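Local coordinates for glutaredoxin related protein (Sulfolobus solfataricus, PDB 4MNN) that probably acts as a thiol-disulfide oxidoreductase of the glutaredoxin family, an atypical protein disulfide oxidoreductase with a thioredoxin fold, at residues Thr20-Phe30 with Glu40-Lys51. Numbering follows the deposited sequence.
Sequences TIQQCNGDSLF and ETLNNCKKPLVK
Glu40 OE1 accepts a hydrogen bond from Gln22 NE2 (2.8 Å), which comes from above the carboxylate plane. The two side chains lie side by side, pointing the same way, and their backbones pair as parallel strands. Thr41 OG1 accepts a hydrogen bond from Gln23 NE2 (3.0 Å), close to the Gln23 amide plane. The same NE2 gives a straight bond to Asp27 OD1, and Gln23 OE1 takes the N-H of Gly26, the helix N-cap. A leucine at Gln23 would probably leave Thr41 OG1, Asp27 and Gly26 N without this shared partner. Cys45 SG is bonded to Cys24 SG (2.0 Å, chi3 -86°), a disulfide that ties the loop to the strand end. Asn25 ND2 donates to Cys45 O, lying above that carbonyl plane. A water links Asn25 OD1 to Cys45 N. Leu49 CD1 packs on Cys24 SG at 3.6 Å. Val50 faces Ile21 and the ring of Phe30. Lys51 and Gln22 exchange two backbone bonds. Strand 19-24 thus runs between parallel strand 38-41, reached by a beta-alpha-beta crossover of the thioredoxin fold through helix 27-33, and antiparallel strand 49-54. Helix 71-83 covers Ile21, Phe30 and Val50.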
loop_
_atom_site.group_PDB
_atom_site.type_symbol
_atom_site.label_atom_id
_atom_site.label_comp_id
_atom_site.label_asym_id
_atom_site.label_seq_id
_atom_site.Cartn_x
_atom_site.Cartn_y
_atom_site.Cartn_z
ATOM N N THR A 20 -6.557 -11.087 0.382
ATOM C CA THR A 20 -7.579 -10.774 -0.604
ATOM C C THR A 20 -7.293 -9.357 -1.109
ATOM O O THR A 20 -7.074 -8.467 -0.300
ATOM C CB THR A 20 -8.997 -10.772 -0.016
ATOM O OG1 THR A 20 -9.345 -12.093 0.423
ATOM C CG2 THR A 20 -10.011 -10.356 -1.097
ATOM N N ILE A 21 -7.286 -9.174 -2.430
ATOM C CA ILE A 21 -7.046 -7.865 -3.027
ATOM C C ILE A 21 -8.337 -7.386 -3.671
ATOM O O ILE A 21 -8.971 -8.162 -4.389
ATOM C CB ILE A 21 -5.973 -7.965 -4.143
ATOM C CG1 ILE A 21 -4.590 -8.102 -3.519
ATOM C CG2 ILE A 21 -6.051 -6.778 -5.098
ATOM C CD1 ILE A 21 -3.530 -8.467 -4.527
ATOM N N GLN A 22 -8.753 -6.149 -3.391
ATOM C CA GLN A 22 -9.927 -5.614 -4.067
ATOM C C GLN A 22 -9.352 -4.524 -4.950
ATOM O O GLN A 22 -8.606 -3.668 -4.483
ATOM C CB GLN A 22 -10.920 -4.981 -3.103
ATOM C CG GLN A 22 -11.433 -5.926 -2.043
ATOM C CD GLN A 22 -12.527 -5.272 -1.223
ATOM O OE1 GLN A 22 -12.427 -4.099 -0.882
ATOM N NE2 GLN A 22 -13.568 -6.021 -0.908
ATOM N N GLN A 23 -9.705 -4.513 -6.223
ATOM C CA GLN A 23 -9.109 -3.487 -7.065
ATOM C C GLN A 23 -10.041 -3.017 -8.141
ATOM O O GLN A 23 -11.022 -3.683 -8.408
ATOM C CB GLN A 23 -7.888 -4.075 -7.779
ATOM C CG GLN A 23 -8.233 -5.167 -8.824
ATOM C CD GLN A 23 -8.517 -4.600 -10.232
ATOM O OE1 GLN A 23 -7.921 -3.593 -10.652
ATOM N NE2 GLN A 23 -9.406 -5.257 -10.965
ATOM N N CYS A 24 -9.731 -1.867 -8.735
ATOM C CA CYS A 24 -10.464 -1.450 -9.917
ATOM C C CYS A 24 -9.554 -0.625 -10.799
ATOM O O CYS A 24 -8.619 0.049 -10.333
ATOM C CB CYS A 24 -11.743 -0.690 -9.604
ATOM S SG CYS A 24 -11.479 0.607 -8.398
ATOM N N ASN A 25 -9.811 -0.723 -12.095
ATOM C CA ASN A 25 -9.071 -0.015 -13.114
ATOM C C ASN A 25 -7.612 -0.453 -13.262
ATOM O O ASN A 25 -6.792 0.274 -13.794
ATOM C CB ASN A 25 -9.194 1.500 -12.888
ATOM C CG ASN A 25 -10.649 2.005 -13.013
ATOM O OD1 ASN A 25 -11.606 1.211 -13.113
ATOM N ND2 ASN A 25 -10.819 3.334 -12.994
ATOM N N GLY A 26 -7.298 -1.650 -12.785
ATOM C CA GLY A 26 -5.949 -2.151 -12.969
ATOM C C GLY A 26 -6.113 -3.597 -13.374
ATOM O O GLY A 26 -5.266 -4.432 -13.063
ATOM N N ASP A 27 -7.190 -3.877 -14.123
ATOM C CA ASP A 27 -7.530 -5.259 -14.485
ATOM C C ASP A 27 -6.428 -6.061 -15.144
ATOM O O ASP A 27 -6.209 -7.204 -14.775
ATOM C CB ASP A 27 -8.747 -5.334 -15.445
ATOM C CG ASP A 27 -10.042 -4.802 -14.842
ATOM O OD1 ASP A 27 -10.039 -4.356 -13.673
ATOM O OD2 ASP A 27 -11.085 -4.834 -15.560
ATOM N N SER A 28 -5.741 -5.483 -16.129
ATOM C CA SER A 28 -4.759 -6.278 -16.855
ATOM C C SER A 28 -3.582 -6.697 -16.011
ATOM O O SER A 28 -2.903 -7.673 -16.335
ATOM C CB SER A 28 -4.309 -5.545 -18.131
ATOM O OG SER A 28 -3.743 -4.303 -17.805
ATOM N N LEU A 29 -3.342 -5.984 -14.913
ATOM C CA LEU A 29 -2.254 -6.349 -14.015
ATOM C C LEU A 29 -2.736 -7.417 -13.025
ATOM O O LEU A 29 -2.134 -8.506 -12.884
ATOM C CB LEU A 29 -1.747 -5.128 -13.228
ATOM C CG LEU A 29 -0.758 -5.478 -12.085
ATOM C CD1 LEU A 29 0.609 -5.907 -12.671
ATOM C CD2 LEU A 29 -0.554 -4.225 -11.189
ATOM N N PHE A 30 -3.839 -7.114 -12.355
ATOM C CA PHE A 30 -4.349 -8.009 -11.336
ATOM C C PHE A 30 -4.959 -9.326 -11.791
ATOM O O PHE A 30 -5.103 -10.252 -10.987
ATOM C CB PHE A 30 -5.299 -7.207 -10.464
ATOM C CG PHE A 30 -4.587 -6.227 -9.600
ATOM C CD1 PHE A 30 -4.729 -4.862 -9.801
ATOM C CD2 PHE A 30 -3.685 -6.691 -8.618
ATOM C CE1 PHE A 30 -3.963 -3.927 -9.036
ATOM C CE2 PHE A 30 -2.937 -5.784 -7.871
ATOM C CZ PHE A 30 -3.068 -4.413 -8.075
ATOM N N GLU A 40 -10.902 -9.379 -6.031
ATOM C CA GLU A 40 -12.260 -8.880 -6.235
ATOM C C GLU A 40 -12.131 -7.608 -7.041
ATOM O O GLU A 40 -11.288 -6.771 -6.733
ATOM C CB GLU A 40 -12.910 -8.530 -4.898
ATOM C CG GLU A 40 -13.164 -9.715 -4.008
ATOM C CD GLU A 40 -13.687 -9.281 -2.651
ATOM O OE1 GLU A 40 -14.283 -8.177 -2.552
ATOM O OE2 GLU A 40 -13.514 -10.054 -1.701
ATOM N N THR A 41 -12.943 -7.449 -8.078
ATOM C CA THR A 41 -12.859 -6.260 -8.894
ATOM C C THR A 41 -14.045 -5.388 -8.544
ATOM O O THR A 41 -15.194 -5.808 -8.663
ATOM C CB THR A 41 -12.836 -6.610 -10.419
ATOM O OG1 THR A 41 -11.609 -7.310 -10.725
ATOM C CG2 THR A 41 -12.889 -5.325 -11.280
ATOM N N LEU A 42 -13.754 -4.177 -8.095
ATOM C CA LEU A 42 -14.787 -3.241 -7.666
ATOM C C LEU A 42 -15.363 -2.548 -8.889
ATOM O O LEU A 42 -14.727 -2.500 -9.951
ATOM C CB LEU A 42 -14.190 -2.191 -6.726
ATOM C CG LEU A 42 -13.480 -2.710 -5.475
ATOM C CD1 LEU A 42 -12.863 -1.549 -4.723
ATOM C CD2 LEU A 42 -14.426 -3.468 -4.599
ATOM N N ASN A 43 -16.557 -1.994 -8.713
ATOM C CA ASN A 43 -17.253 -1.307 -9.785
ATOM C C ASN A 43 -17.327 0.204 -9.604
ATOM O O ASN A 43 -17.183 0.725 -8.495
ATOM C CB ASN A 43 -18.701 -1.821 -9.903
ATOM C CG ASN A 43 -18.783 -3.318 -10.126
ATOM O OD1 ASN A 43 -18.257 -3.833 -11.098
ATOM N ND2 ASN A 43 -19.452 -4.021 -9.225
ATOM N N ASN A 44 -17.550 0.877 -10.733
ATOM C CA ASN A 44 -17.749 2.315 -10.830
ATOM C C ASN A 44 -16.622 3.220 -10.324
ATOM O O ASN A 44 -16.890 4.230 -9.660
ATOM C CB ASN A 44 -19.076 2.675 -10.118
ATOM C CG ASN A 44 -20.264 1.859 -10.631
ATOM O OD1 ASN A 44 -20.542 1.843 -11.831
ATOM N ND2 ASN A 44 -20.976 1.170 -9.711
ATOM N N CYS A 45 -15.370 2.871 -10.631
ATOM C CA CYS A 45 -14.234 3.670 -10.181
ATOM C C CYS A 45 -13.772 4.688 -11.218
ATOM O O CYS A 45 -13.530 4.346 -12.378
ATOM C CB CYS A 45 -13.026 2.775 -9.822
ATOM S SG CYS A 45 -13.265 1.602 -8.454
ATOM N N LYS A 46 -13.613 5.942 -10.800
ATOM C CA LYS A 46 -13.143 6.981 -11.712
ATOM C C LYS A 46 -11.627 6.913 -11.852
ATOM O O LYS A 46 -11.056 7.299 -12.892
ATOM C CB LYS A 46 -13.571 8.352 -11.191
ATOM C CG LYS A 46 -15.069 8.423 -10.941
ATOM C CD LYS A 46 -15.521 9.797 -10.453
ATOM C CE LYS A 46 -17.041 9.847 -10.393
ATOM N NZ LYS A 46 -17.546 11.036 -9.628
ATOM N N LYS A 47 -10.965 6.431 -10.797
ATOM C CA LYS A 47 -9.509 6.295 -10.818
ATOM C C LYS A 47 -9.166 4.932 -10.200
ATOM O O LYS A 47 -9.921 4.379 -9.433
ATOM C CB LYS A 47 -8.848 7.423 -10.027
ATOM C CG LYS A 47 -8.928 8.835 -10.685
ATOM C CD LYS A 47 -8.275 9.854 -9.747
ATOM C CE LYS A 47 -8.118 11.236 -10.367
ATOM N NZ LYS A 47 -7.427 11.178 -11.673
ATOM N N PRO A 48 -8.010 4.395 -10.532
ATOM C CA PRO A 48 -7.627 3.088 -9.993
ATOM C C PRO A 48 -7.330 3.030 -8.499
ATOM O O PRO A 48 -6.917 4.032 -7.875
ATOM C CB PRO A 48 -6.388 2.723 -10.836
ATOM C CG PRO A 48 -5.806 4.049 -11.218
ATOM C CD PRO A 48 -7.019 4.903 -11.501
ATOM N N LEU A 49 -7.560 1.860 -7.913
ATOM C CA LEU A 49 -7.176 1.686 -6.530
ATOM C C LEU A 49 -7.063 0.219 -6.243
ATOM O O LEU A 49 -7.575 -0.609 -7.003
ATOM C CB LEU A 49 -8.123 2.380 -5.538
ATOM C CG LEU A 49 -9.433 1.942 -4.856
ATOM C CD1 LEU A 49 -10.558 2.679 -5.539
ATOM C CD2 LEU A 49 -9.603 0.431 -4.779
ATOM N N VAL A 50 -6.367 -0.120 -5.166
ATOM C CA VAL A 50 -6.236 -1.507 -4.752
ATOM C C VAL A 50 -6.203 -1.531 -3.234
ATOM O O VAL A 50 -5.459 -0.776 -2.608
ATOM C CB VAL A 50 -4.957 -2.196 -5.314
ATOM C CG1 VAL A 50 -3.717 -1.546 -4.767
ATOM C CG2 VAL A 50 -4.984 -3.695 -4.959
ATOM N N LYS A 51 -7.047 -2.385 -2.661
ATOM C CA LYS A 51 -7.184 -2.554 -1.212
ATOM C C LYS A 51 -6.652 -3.931 -0.872
ATOM O O LYS A 51 -6.972 -4.925 -1.565
ATOM C CB LYS A 51 -8.644 -2.497 -0.765
ATOM C CG LYS A 51 -9.226 -1.122 -0.846
ATOM C CD LYS A 51 -10.667 -1.111 -0.360
ATOM C CE LYS A 51 -11.059 0.290 0.068
ATOM N NZ LYS A 51 -12.557 0.415 0.074
HETATM O O HOH W 1 -14.341 -1.744 -0.834
HETATM O O HOH W 2 -14.322 0.739 -12.506
#